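Local atomic coordinates of ribokinase (Cryptococcus neoformans var. grubii serotype A, PDB entry 6CW5), a protein that probably phosphorylates D-ribose at O-5 with ATP and a divalent cation, most likely magnesium, giving D-ribose 5-phosphate. Residues 49-54 against 142-147; 20-25 against 102-107. All coordinates share one frame; numbering follows the deposited sequence.

Contact 1: residues 49-54 against 142-147; sequences GGKGAN and LVQNEV. With GOL (glycerol), chain B.
The predicted ribose site of this PfkB-family kinase is lined here by Lys-51, at the start of helix 51-61, and Glu-146, in the loop that follows strand 140-143. Backbone N of Lys-51 donates to OE1 of Glu-146 at 2.9 Å, a nearly straight bond (168°) that reaches the oxygen from above the carboxylate plane. Ser-20 OG probably bonds to the same OE1. The two side chains cross at about a right angle, with CG of Lys-51 3.4 Å from CD of Glu-146. Bends at chi2 (-82°) and chi4 then turn the lysine tail past Glu-146 to a salt bridge with Asp-281, the predicted proton acceptor.

A glycerol, probably from the crystallisation liquor, sits where these groups converge, in the pocket predicted to take the sugar. Its O3 donates to OE2 of Glu-146 (2.6 Å) and accepts from NZ of Lys-51 (3.1 Å). Gly-50, the N-cap residue, gives its N-H to O1 of the glycerol at 3.2 Å, and ND2 of Asn-54 reaches the same oxygen in a weak bond. Behind the pocket, CG of Gln-144 packs on CB of Lys-51 at 3.7 Å, while its NE2 bonds to Gln-55.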
loop_
_atom_site.group_PDB
_atom_site.type_symbol
_atom_site.label_atom_id
_atom_site.label_comp_id
_atom_site.label_asym_id
_atom_site.label_seq_id
_atom_site.Cartn_x
_atom_site.Cartn_y
_atom_site.Cartn_z
ATOM N N GLY A 49 -5.528 21.252 9.294
ATOM C CA GLY A 49 -6.027 20.923 7.972
ATOM C C GLY A 49 -5.762 19.473 7.572
ATOM O O GLY A 49 -5.644 18.589 8.423
ATOM N N GLY A 50 -5.663 19.250 6.255
ATOM C CA GLY A 50 -5.484 17.930 5.672
ATOM C C GLY A 50 -6.794 17.336 5.178
ATOM O O GLY A 50 -7.831 17.484 5.826
ATOM N N LYS A 51 -6.768 16.683 4.012
ATOM C CA LYS A 51 -7.996 16.091 3.466
ATOM C C LYS A 51 -8.658 15.144 4.474
ATOM O O LYS A 51 -9.869 15.235 4.728
ATOM C CB LYS A 51 -7.681 15.375 2.151
ATOM C CG LYS A 51 -7.439 16.309 0.940
ATOM C CD LYS A 51 -8.722 16.768 0.289
ATOM C CE LYS A 51 -8.549 18.147 -0.403
ATOM N NZ LYS A 51 -8.252 19.195 0.671
ATOM N N GLY A 52 -7.881 14.284 5.127
ATOM C CA GLY A 52 -8.494 13.330 6.042
ATOM C C GLY A 52 -9.080 13.995 7.275
ATOM O O GLY A 52 -10.229 13.751 7.648
ATOM N N ALA A 53 -8.297 14.848 7.937
ATOM C CA ALA A 53 -8.804 15.501 9.140
ATOM C C ALA A 53 -10.000 16.415 8.841
ATOM O O ALA A 53 -10.969 16.459 9.621
ATOM C CB ALA A 53 -7.673 16.308 9.799
ATOM N N ASN A 54 -9.918 17.203 7.762
ATOM C CA ASN A 54 -11.014 18.107 7.402
ATOM C C ASN A 54 -12.302 17.330 7.195
ATOM O O ASN A 54 -13.373 17.722 7.680
ATOM C CB ASN A 54 -10.713 18.874 6.100
ATOM C CG ASN A 54 -9.679 19.965 6.255
ATOM O OD1 ASN A 54 -9.337 20.363 7.357
ATOM N ND2 ASN A 54 -9.181 20.465 5.124
ATOM N N LEU A 142 -14.091 6.671 3.819
ATOM C CA LEU A 142 -13.755 7.894 3.094
ATOM C C LEU A 142 -12.254 7.926 2.864
ATOM O O LEU A 142 -11.483 7.777 3.814
ATOM C CB LEU A 142 -14.207 9.097 3.915
ATOM C CG LEU A 142 -14.198 10.509 3.395
ATOM C CD1 LEU A 142 -14.782 10.586 1.970
ATOM C CD2 LEU A 142 -15.024 11.325 4.368
ATOM N N VAL A 143 -11.834 8.124 1.607
ATOM C CA VAL A 143 -10.423 8.125 1.241
ATOM C C VAL A 143 -10.174 9.281 0.283
ATOM O O VAL A 143 -11.081 9.767 -0.389
ATOM C CB VAL A 143 -9.934 6.799 0.599
ATOM C CG1 VAL A 143 -9.653 5.725 1.692
ATOM C CG2 VAL A 143 -10.946 6.274 -0.428
ATOM N N GLN A 144 -8.932 9.750 0.269
ATOM C CA GLN A 144 -8.520 10.808 -0.654
ATOM C C GLN A 144 -7.198 10.374 -1.234
ATOM O O GLN A 144 -7.003 9.178 -1.440
ATOM C CB GLN A 144 -8.399 12.163 0.051
ATOM C CG GLN A 144 -9.630 12.476 0.948
ATOM C CD GLN A 144 -9.459 11.910 2.349
ATOM O OE1 GLN A 144 -8.325 11.692 2.806
ATOM N NE2 GLN A 144 -10.584 11.659 3.042
ATOM N N ASN A 145 -6.261 11.307 -1.460
ATOM C CA ASN A 145 -5.006 10.850 -2.046
ATOM C C ASN A 145 -3.805 11.544 -1.418
ATOM O O ASN A 145 -2.806 11.774 -2.100
ATOM C CB ASN A 145 -4.978 11.058 -3.576
ATOM C CG ASN A 145 -3.828 10.296 -4.261
ATOM O OD1 ASN A 145 -3.521 9.156 -3.890
ATOM N ND2 ASN A 145 -3.182 10.927 -5.265
ATOM N N GLU A 146 -3.868 11.862 -0.129
ATOM C CA GLU A 146 -2.735 12.508 0.537
ATOM C C GLU A 146 -1.937 11.546 1.404
ATOM O O GLU A 146 -1.118 12.005 2.214
ATOM C CB GLU A 146 -3.204 13.694 1.393
ATOM C CG GLU A 146 -3.713 14.863 0.546
ATOM C CD GLU A 146 -4.073 16.121 1.337
ATOM O OE1 GLU A 146 -4.359 16.044 2.560
ATOM O OE2 GLU A 146 -4.116 17.201 0.692
ATOM N N VAL A 147 -2.190 10.242 1.289
ATOM C CA VAL A 147 -1.410 9.192 1.939
ATOM C C VAL A 147 -0.930 8.255 0.840
ATOM O O VAL A 147 -1.324 8.456 -0.328
ATOM C CB VAL A 147 -2.239 8.477 3.026
ATOM C CG1 VAL A 147 -2.782 9.530 3.992
ATOM C CG2 VAL A 147 -3.401 7.652 2.398
HETATM C C1 GOL B . -6.571 21.292 3.255
HETATM O O1 GOL B . -6.688 21.845 4.597
HETATM C C2 GOL B . -5.053 21.205 2.967
HETATM O O2 GOL B . -4.368 20.589 4.005
HETATM C C3 GOL B . -4.858 20.485 1.620
HETATM O O3 GOL B . -5.388 19.174 1.800
#

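Contact 2: residues 20-25 against 102-107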
loop_
_atom_site.group_PDB
_atom_site.type_symbol
_atom_site.label_atom_id
_atom_site.label_comp_id
_atom_site.label_asym_id
_atom_site.label_seq_id
_atom_site.Cartn_x
_atom_site.Cartn_y
_atom_site.Cartn_z
ATOM N N SER A 20 -5.220 11.903 5.516
ATOM C CA SER A 20 -4.113 12.753 5.938
ATOM C C SER A 20 -4.516 13.720 7.037
ATOM O O SER A 20 -5.683 14.095 7.170
ATOM C CB SER A 20 -3.636 13.554 4.722
ATOM O OG SER A 20 -4.737 14.288 4.191
ATOM N N VAL A 21 -3.495 14.190 7.768
ATOM C CA VAL A 21 -3.579 15.321 8.681
ATOM C C VAL A 21 -2.471 16.280 8.297
ATOM O O VAL A 21 -1.313 15.871 8.187
ATOM C CB VAL A 21 -3.412 14.883 10.142
ATOM C CG1 VAL A 21 -3.490 16.089 11.097
ATOM C CG2 VAL A 21 -4.472 13.836 10.479
ATOM N N ASN A 22 -2.824 17.550 8.080
ATOM C CA ASN A 22 -1.855 18.572 7.714
ATOM C C ASN A 22 -1.921 19.723 8.697
ATOM O O ASN A 22 -2.990 20.073 9.209
ATOM C CB ASN A 22 -2.115 19.169 6.326
ATOM C CG ASN A 22 -1.865 18.182 5.205
ATOM O OD1 ASN A 22 -1.049 17.281 5.322
ATOM N ND2 ASN A 22 -2.535 18.391 4.108
ATOM N N ILE A 23 -0.766 20.318 8.937
ATOM C CA ILE A 23 -0.717 21.672 9.482
ATOM C C ILE A 23 -0.685 22.591 8.269
ATOM O O ILE A 23 0.267 22.551 7.492
ATOM C CB ILE A 23 0.490 21.873 10.396
ATOM C CG1 ILE A 23 0.357 20.930 11.593
ATOM C CG2 ILE A 23 0.575 23.342 10.843
ATOM C CD1 ILE A 23 1.577 20.925 12.523
ATOM N N ASP A 24 -1.742 23.395 8.091
ATOM C CA ASP A 24 -1.854 24.305 6.962
ATOM C C ASP A 24 -1.169 25.609 7.327
ATOM O O ASP A 24 -1.462 26.191 8.368
ATOM C CB ASP A 24 -3.317 24.601 6.627
ATOM C CG ASP A 24 -4.039 23.405 5.986
ATOM O OD1 ASP A 24 -3.391 22.373 5.721
ATOM O OD2 ASP A 24 -5.251 23.544 5.742
ATOM N N GLU A 25 -0.295 26.084 6.452
ATOM C CA GLU A 25 0.316 27.393 6.625
ATOM C C GLU A 25 -0.172 28.272 5.487
ATOM O O GLU A 25 0.181 28.033 4.326
ATOM C CB GLU A 25 1.825 27.268 6.625
ATOM C CG GLU A 25 2.347 26.607 7.874
ATOM C CD GLU A 25 3.854 26.574 7.882
ATOM O OE1 GLU A 25 4.422 25.872 7.036
ATOM O OE2 GLU A 25 4.464 27.283 8.711
ATOM N N GLY A 102 2.438 16.172 8.484
ATOM C CA GLY A 102 2.405 16.684 7.133
ATOM C C GLY A 102 1.986 18.140 7.105
ATOM O O GLY A 102 1.324 18.658 8.015
ATOM N N ARG A 103 2.410 18.821 6.046
ATOM C CA ARG A 103 2.219 20.260 5.938
ATOM C C ARG A 103 1.618 20.603 4.590
ATOM O O ARG A 103 1.926 19.955 3.579
ATOM C CB ARG A 103 3.550 20.996 6.121
ATOM C CG ARG A 103 4.162 20.768 7.502
ATOM C CD ARG A 103 5.582 21.198 7.522
ATOM N NE ARG A 103 5.668 22.619 7.217
ATOM C CZ ARG A 103 6.801 23.238 6.947
ATOM N NH1 ARG A 103 7.941 22.554 6.965
ATOM N NH2 ARG A 103 6.794 24.534 6.667
ATOM N N ALA A 104 0.728 21.595 4.578
ATOM C CA ALA A 104 0.303 22.218 3.324
ATOM C C ALA A 104 0.800 23.645 3.343
ATOM O O ALA A 104 0.422 24.419 4.224
ATOM C CB ALA A 104 -1.214 22.193 3.132
ATOM N N VAL A 105 1.650 23.998 2.386
ATOM C CA VAL A 105 2.122 25.371 2.284
ATOM C C VAL A 105 1.206 26.051 1.280
ATOM O O VAL A 105 1.259 25.739 0.088
ATOM C CB VAL A 105 3.592 25.439 1.856
ATOM C CG1 VAL A 105 4.023 26.877 1.634
ATOM C CG2 VAL A 105 4.459 24.794 2.915
ATOM N N ILE A 106 0.351 26.960 1.759
ATOM C CA ILE A 106 -0.730 27.533 0.954
ATOM C C ILE A 106 -0.414 28.988 0.666
ATOM O O ILE A 106 -0.261 29.803 1.587
ATOM C CB ILE A 106 -2.092 27.398 1.651
ATOM C CG1 ILE A 106 -2.302 25.927 2.068
ATOM C CG2 ILE A 106 -3.213 27.909 0.724
ATOM C CD1 ILE A 106 -3.644 25.624 2.696
ATOM N N GLN A 107 -0.301 29.317 -0.613
ATOM C CA GLN A 107 -0.202 30.703 -1.032
ATOM C C GLN A 107 -1.630 31.202 -1.190
ATOM O O GLN A 107 -2.369 30.706 -2.041
ATOM C CB GLN A 107 0.574 30.833 -2.340
ATOM C CG GLN A 107 2.030 30.431 -2.271
ATOM C CD GLN A 107 2.668 30.490 -3.643
ATOM O OE1 GLN A 107 2.912 31.570 -4.183
ATOM N NE2 GLN A 107 2.928 29.325 -4.216
HETATM O O HOH W 1 0.565 14.106 9.351
HETATM O O HOH W 2 2.800 23.505 8.435
#
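Gly-102 meets Asn-22 and Ile-23 where the two strands come together: its O accepts the N-H of Ile-23 (2.8 Å), and a water accepts from its N and lies close to O of Val-21. Next, Arg-103 turns to the same face as Ile-23 and Glu-25. The bend at chi3 (61°) brings its guanidinium round to Glu-25, where NH2 makes a salt bridge with OE1 at 2.7 Å. This oxygen lies at the guanidinium edge, close to its plane, and is met on its syn side, although the two flat groups are turned 62° apart. A second water joins NE of Arg-103 to O of Ile-23. Ala-104 N donates to that same carbonyl at 3.1 Å, and Ala-104 O receives the N-H of Glu-25 at 2.9 Å. On the other face, the methyl of Ala-104 lies 3.4 Å from OD1 of Asp-24. Val-105 pairs with Glu-25 in register. Finally, Ile-106 N bonds to O of Glu-25 at 2.8 Å, and its CD1 packs 4.0 Å from CG of Asp-24. The alternating bonds are those of a regular parallel ladder, belonging to the small four-stranded sheet that forms the lid over the sugar site in ribokinases.

The centres of contacts 1 and 2 lie about 11 Å apart, and their segments alternate along the chain: 20-25, 49-54, 102-107, 142-147. The centre of contact 1, at the end of strand 140-143 in the large nine-stranded sheet, lies about 6 Å from the centre of the chain; that of contact 2, in the four-stranded sheet, about 14 Å. Residues 20-25 and 49-54 connect them. Gly-49 N probably bonds to Asn-22 O at 2.8 Å, continuing the pairing of strands 43-49 and 22-29, and Ser-20 lies next to Glu-146, so segment 20-25 reaches contact 1 directly. The glycerol bridges both, since Asn-22 and Asp-24 of contact 2 also hydrogen-bond to it. Lid and main domain thus both contribute to the predicted sugar pocket.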